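Side-chain contacts in ornithine carbamoyltransferase (Gloeobacter violaceus, PDB 3GD5), which probably transfers the carbamoyl group of carbamoyl phosphate to ornithine, yielding citrulline and phosphate in the biosynthesis of arginine: residues A25-H28 and A29-L33; L273-R277 and G278-T282. One frame throughout, in Å; residues are numbered along the deposited sequence.

Contact 1. Residues A25-H28 and A29-L33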
loop_
_atom_site.group_PDB
_atom_site.type_symbol
_atom_site.label_atom_id
_atom_site.label_comp_id
_atom_site.label_asym_id
_atom_site.label_seq_id
_atom_site.Cartn_x
_atom_site.Cartn_y
_atom_site.Cartn_z
ATOM N N ALA A 25 3.892 -34.415 35.311
ATOM C CA ALA A 25 5.305 -34.644 35.607
ATOM C C ALA A 25 6.260 -33.829 34.734
ATOM O O ALA A 25 7.252 -33.287 35.208
ATOM C CB ALA A 25 5.622 -36.131 35.473
ATOM N N GLN A 26 5.967 -33.752 33.448
ATOM C CA GLN A 26 6.828 -33.011 32.546
ATOM C C GLN A 26 6.760 -31.503 32.812
ATOM O O GLN A 26 7.768 -30.798 32.710
ATOM C CB GLN A 26 6.440 -33.354 31.112
ATOM C CG GLN A 26 6.501 -34.859 30.869
ATOM C CD GLN A 26 5.986 -35.273 29.508
ATOM O OE1 GLN A 26 4.835 -35.004 29.163
ATOM N NE2 GLN A 26 6.834 -35.939 28.729
ATOM N N LEU A 27 5.583 -31.016 33.189
ATOM C CA LEU A 27 5.419 -29.598 33.465
ATOM C C LEU A 27 6.265 -29.168 34.656
ATOM O O LEU A 27 6.918 -28.116 34.617
ATOM C CB LEU A 27 3.945 -29.271 33.718
ATOM C CG LEU A 27 3.622 -27.797 33.999
ATOM C CD1 LEU A 27 4.210 -26.912 32.897
ATOM C CD2 LEU A 27 2.109 -27.615 34.103
ATOM N N HIS A 28 6.261 -29.979 35.715
ATOM C CA HIS A 28 7.042 -29.657 36.907
ATOM C C HIS A 28 8.537 -29.653 36.608
ATOM O O HIS A 28 9.267 -28.754 37.039
ATOM C CB HIS A 28 6.739 -30.644 38.041
ATOM C CG HIS A 28 5.399 -30.439 38.679
ATOM N ND1 HIS A 28 4.278 -31.151 38.311
ATOM C CD2 HIS A 28 4.991 -29.563 39.630
ATOM C CE1 HIS A 28 3.237 -30.722 39.003
ATOM N NE2 HIS A 28 3.643 -29.758 39.810
ATOM N N ALA A 29 8.995 -30.656 35.868
ATOM C CA ALA A 29 10.407 -30.734 35.514
ATOM C C ALA A 29 10.806 -29.447 34.791
ATOM O O ALA A 29 11.811 -28.810 35.120
ATOM C CB ALA A 29 10.653 -31.939 34.620
ATOM N N LEU A 30 9.993 -29.068 33.811
ATOM C CA LEU A 30 10.223 -27.863 33.026
ATOM C C LEU A 30 10.333 -26.661 33.959
ATOM O O LEU A 30 11.300 -25.899 33.890
ATOM C CB LEU A 30 9.066 -27.660 32.049
ATOM C CG LEU A 30 9.275 -26.596 30.977
ATOM C CD1 LEU A 30 10.503 -26.950 30.139
ATOM C CD2 LEU A 30 8.032 -26.510 30.110
ATOM N N LEU A 31 9.344 -26.513 34.838
ATOM C CA LEU A 31 9.318 -25.413 35.796
ATOM C C LEU A 31 10.554 -25.425 36.694
ATOM O O LEU A 31 11.109 -24.371 37.024
ATOM C CB LEU A 31 8.045 -25.482 36.650
ATOM C CG LEU A 31 6.724 -25.205 35.921
ATOM C CD1 LEU A 31 5.546 -25.428 36.862
ATOM C CD2 LEU A 31 6.719 -23.771 35.409
ATOM N N THR A 32 10.988 -26.619 37.086
ATOM C CA THR A 32 12.168 -26.746 37.937
ATOM C C THR A 32 13.409 -26.342 37.147
ATOM O O THR A 32 14.276 -25.625 37.650
ATOM C CB THR A 32 12.333 -28.204 38.463
ATOM O OG1 THR A 32 11.230 -28.530 39.323
ATOM C CG2 THR A 32 13.632 -28.356 39.243
ATOM N N LEU A 33 13.492 -26.804 35.906
ATOM C CA LEU A 33 14.631 -26.465 35.060
ATOM C C LEU A 33 14.718 -24.944 34.877
ATOM O O LEU A 33 15.792 -24.349 34.990
ATOM C CB LEU A 33 14.497 -27.149 33.697
ATOM C CG LEU A 33 15.611 -26.837 32.697
ATOM C CD1 LEU A 33 16.948 -27.241 33.282
ATOM C CD2 LEU A 33 15.351 -27.566 31.384
#
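T32 and H28 meet one turn apart on helix 24-39, where two donors from T32 share one carbonyl oxygen. T32 N reaches H28 O at 2.7 Å, and T32 OG1 adds a second bond to H28 O at 3.0 Å. The hydroxyl approaches from above, 44° out of the carbonyl plane. The T32 torsion explains this: OG1 lies anti to the carbonyl carbon and beside the backbone N (chi1 -65°), folded back toward the preceding turn. Such a bond to the carbonyl four residues earlier, beside the amide bond, is a common way for an exposed threonine to satisfy its hydroxyl within an α-helix.

On another side of the helix L31 leans over L27. L31 CG sits 3.2 Å from L27 O, and L31 CD1 comes to 4.2 Å from L27 CG, the two side chains passing at a slant. Their backbones are joined by the bond from L31 N to L27 O, 2.9 Å long. L30 CB likewise rests against L27 O at 3.4 Å.

Farther out, H28 ND1 bonds to E24 O one turn back within the helix, while Q26 NE2 bonds to R11 O and so ties the segment before the helix to its first turn. L27 and L31 both pack on L145 of helix 138-152, L27 also meets V180 of helix 168-180, and L30 lies against A306, V307 and A310 of helix 293-312.

Contact 2. Residues L273-R277 and G278-T282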
loop_
_atom_site.group_PDB
_atom_site.type_symbol
_atom_site.label_atom_id
_atom_site.label_comp_id
_atom_site.label_asym_id
_atom_site.label_seq_id
_atom_site.Cartn_x
_atom_site.Cartn_y
_atom_site.Cartn_z
ATOM N N LEU A 273 0.199 -9.009 28.696
ATOM C CA LEU A 273 0.565 -7.854 27.853
ATOM C C LEU A 273 0.344 -8.046 26.348
ATOM O O LEU A 273 0.298 -9.175 25.862
ATOM C CB LEU A 273 2.022 -7.453 28.109
ATOM C CG LEU A 273 2.355 -7.015 29.544
ATOM C CD1 LEU A 273 3.830 -6.686 29.657
ATOM C CD2 LEU A 273 1.503 -5.805 29.933
ATOM N N PRO A 274 0.189 -6.942 25.586
ATOM C CA PRO A 274 0.207 -5.546 26.037
ATOM C C PRO A 274 -1.081 -5.254 26.771
ATOM O O PRO A 274 -2.031 -6.027 26.677
ATOM C CB PRO A 274 0.319 -4.758 24.726
ATOM C CG PRO A 274 -0.463 -5.606 23.773
ATOM C CD PRO A 274 0.025 -7.006 24.119
ATOM N N ALA A 275 -1.119 -4.144 27.499
ATOM C CA ALA A 275 -2.320 -3.783 28.251
ATOM C C ALA A 275 -3.017 -2.528 27.725
ATOM O O ALA A 275 -2.367 -1.602 27.235
ATOM C CB ALA A 275 -1.958 -3.583 29.718
ATOM N N HIS A 276 -4.342 -2.504 27.830
ATOM C CA HIS A 276 -5.117 -1.344 27.417
ATOM C C HIS A 276 -5.693 -0.728 28.692
ATOM O O HIS A 276 -6.801 -1.087 29.111
ATOM C CB HIS A 276 -6.268 -1.732 26.481
ATOM C CG HIS A 276 -5.830 -2.416 25.223
ATOM N ND1 HIS A 276 -4.645 -2.120 24.584
ATOM C CD2 HIS A 276 -6.420 -3.390 24.489
ATOM C CE1 HIS A 276 -4.519 -2.888 23.516
ATOM N NE2 HIS A 276 -5.583 -3.668 23.437
ATOM N N ARG A 277 -4.942 0.180 29.315
ATOM C CA ARG A 277 -5.400 0.823 30.541
ATOM C C ARG A 277 -6.814 1.355 30.347
ATOM O O ARG A 277 -7.155 1.868 29.283
ATOM C CB ARG A 277 -4.459 1.966 30.936
ATOM C CG ARG A 277 -3.058 1.510 31.314
ATOM C CD ARG A 277 -2.086 2.690 31.429
ATOM N NE ARG A 277 -0.712 2.272 31.174
ATOM C CZ ARG A 277 0.002 1.504 31.987
ATOM N NH1 ARG A 277 -0.534 1.078 33.115
ATOM N NH2 ARG A 277 1.239 1.154 31.670
ATOM N N GLY A 278 -7.643 1.213 31.373
ATOM C CA GLY A 278 -9.012 1.687 31.265
ATOM C C GLY A 278 -9.982 0.684 30.667
ATOM O O GLY A 278 -11.185 0.945 30.635
ATOM N N GLU A 279 -9.479 -0.449 30.171
ATOM C CA GLU A 279 -10.358 -1.480 29.605
ATOM C C GLU A 279 -10.327 -2.705 30.494
ATOM O O GLU A 279 -11.121 -2.813 31.429
ATOM C CB GLU A 279 -9.945 -1.888 28.177
ATOM C CG GLU A 279 -9.957 -0.747 27.163
ATOM C CD GLU A 279 -10.169 -1.214 25.724
ATOM O OE1 GLU A 279 -9.515 -2.186 25.288
ATOM O OE2 GLU A 279 -10.994 -0.596 25.017
ATOM N N GLU A 280 -9.398 -3.619 30.220
ATOM C CA GLU A 280 -9.294 -4.841 31.004
ATOM C C GLU A 280 -8.589 -4.621 32.341
ATOM O O GLU A 280 -8.666 -5.472 33.224
ATOM C CB GLU A 280 -8.580 -5.937 30.209
ATOM C CG GLU A 280 -7.069 -5.764 30.094
ATOM C CD GLU A 280 -6.649 -4.792 28.996
ATOM O OE1 GLU A 280 -7.517 -4.288 28.253
ATOM O OE2 GLU A 280 -5.437 -4.543 28.876
ATOM N N ILE A 281 -7.891 -3.495 32.482
ATOM C CA ILE A 281 -7.213 -3.157 33.736
ATOM C C ILE A 281 -7.064 -1.655 33.900
ATOM O O ILE A 281 -7.083 -0.910 32.928
ATOM C CB ILE A 281 -5.798 -3.761 33.850
ATOM C CG1 ILE A 281 -5.217 -3.997 32.463
ATOM C CG2 ILE A 281 -5.824 -4.999 34.706
ATOM C CD1 ILE A 281 -4.911 -2.718 31.722
ATOM N N THR A 282 -6.910 -1.216 35.142
ATOM C CA THR A 282 -6.749 0.204 35.411
ATOM C C THR A 282 -5.269 0.493 35.610
ATOM O O THR A 282 -4.496 -0.386 36.003
ATOM C CB THR A 282 -7.531 0.642 36.684
ATOM O OG1 THR A 282 -6.999 -0.026 37.832
ATOM C CG2 THR A 282 -8.999 0.287 36.554
#
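E279 lies across H276, reached through a tight turn of the backbone. Its CB is 3.4 Å from H276 O. CG, anti to the carbonyl carbon of E279 (chi1 -60°), comes to 3.9 Å from H276 CB, and the chain then runs extended so that OE1 stops 3.4 Å from H276 CD2. Carboxylate and imidazole planes are 75° apart, so the two groups are steeply inclined and not laid flat on each other; the other oxygen, OE2, makes a salt bridge to R246.

E280 approaches the same histidine, OE1 lying 3.4 Å from H276 CB. Its OE2 is turned to H276 N, but its position is less certain because it crowds another atom of the model, so little rests on that bond. Beside them I281 CD1 packs on A275 CB at 3.7 Å.

The backbone closes with E279 N bonded to H276 O at 2.9 Å. R277 leaves it outward, with salt bridges to D283 and to D95 of the second subunit. An extended R277 followed by G278 with positive phi (87°) makes residues 276-279 a type II β-turn. It follows the cis peptide bond before P274 in the H271-C272-L273-P274 sequence, the HCLP motif of ornithine carbamoyltransferases, where L273 probably binds carbamoyl phosphate.

Overall arrangement
Contacts 1 and 2 lie on opposite sides of the chain's centre, their own centres 31 Å apart and their nearest atoms about 17 Å apart. They share no helix or strand and belong to different domains, carbamoyl-phosphate-binding and ornithine-binding. Both are partly buried, but in different ways. Contact 1 is one regular helix, its leucines turned to neighbouring helices and its exposed T32 bonded back to the backbone. Contact 2 is a loop between strand 268-271 and helix 283-287, rich in charged groups, and unlike residues 25-33 it reaches another subunit. Repeating main-chain bonds thus govern the first; the second combines a β-turn with charged side chains whose partners lie beyond residues 273-282, in the same chain and in the second subunit.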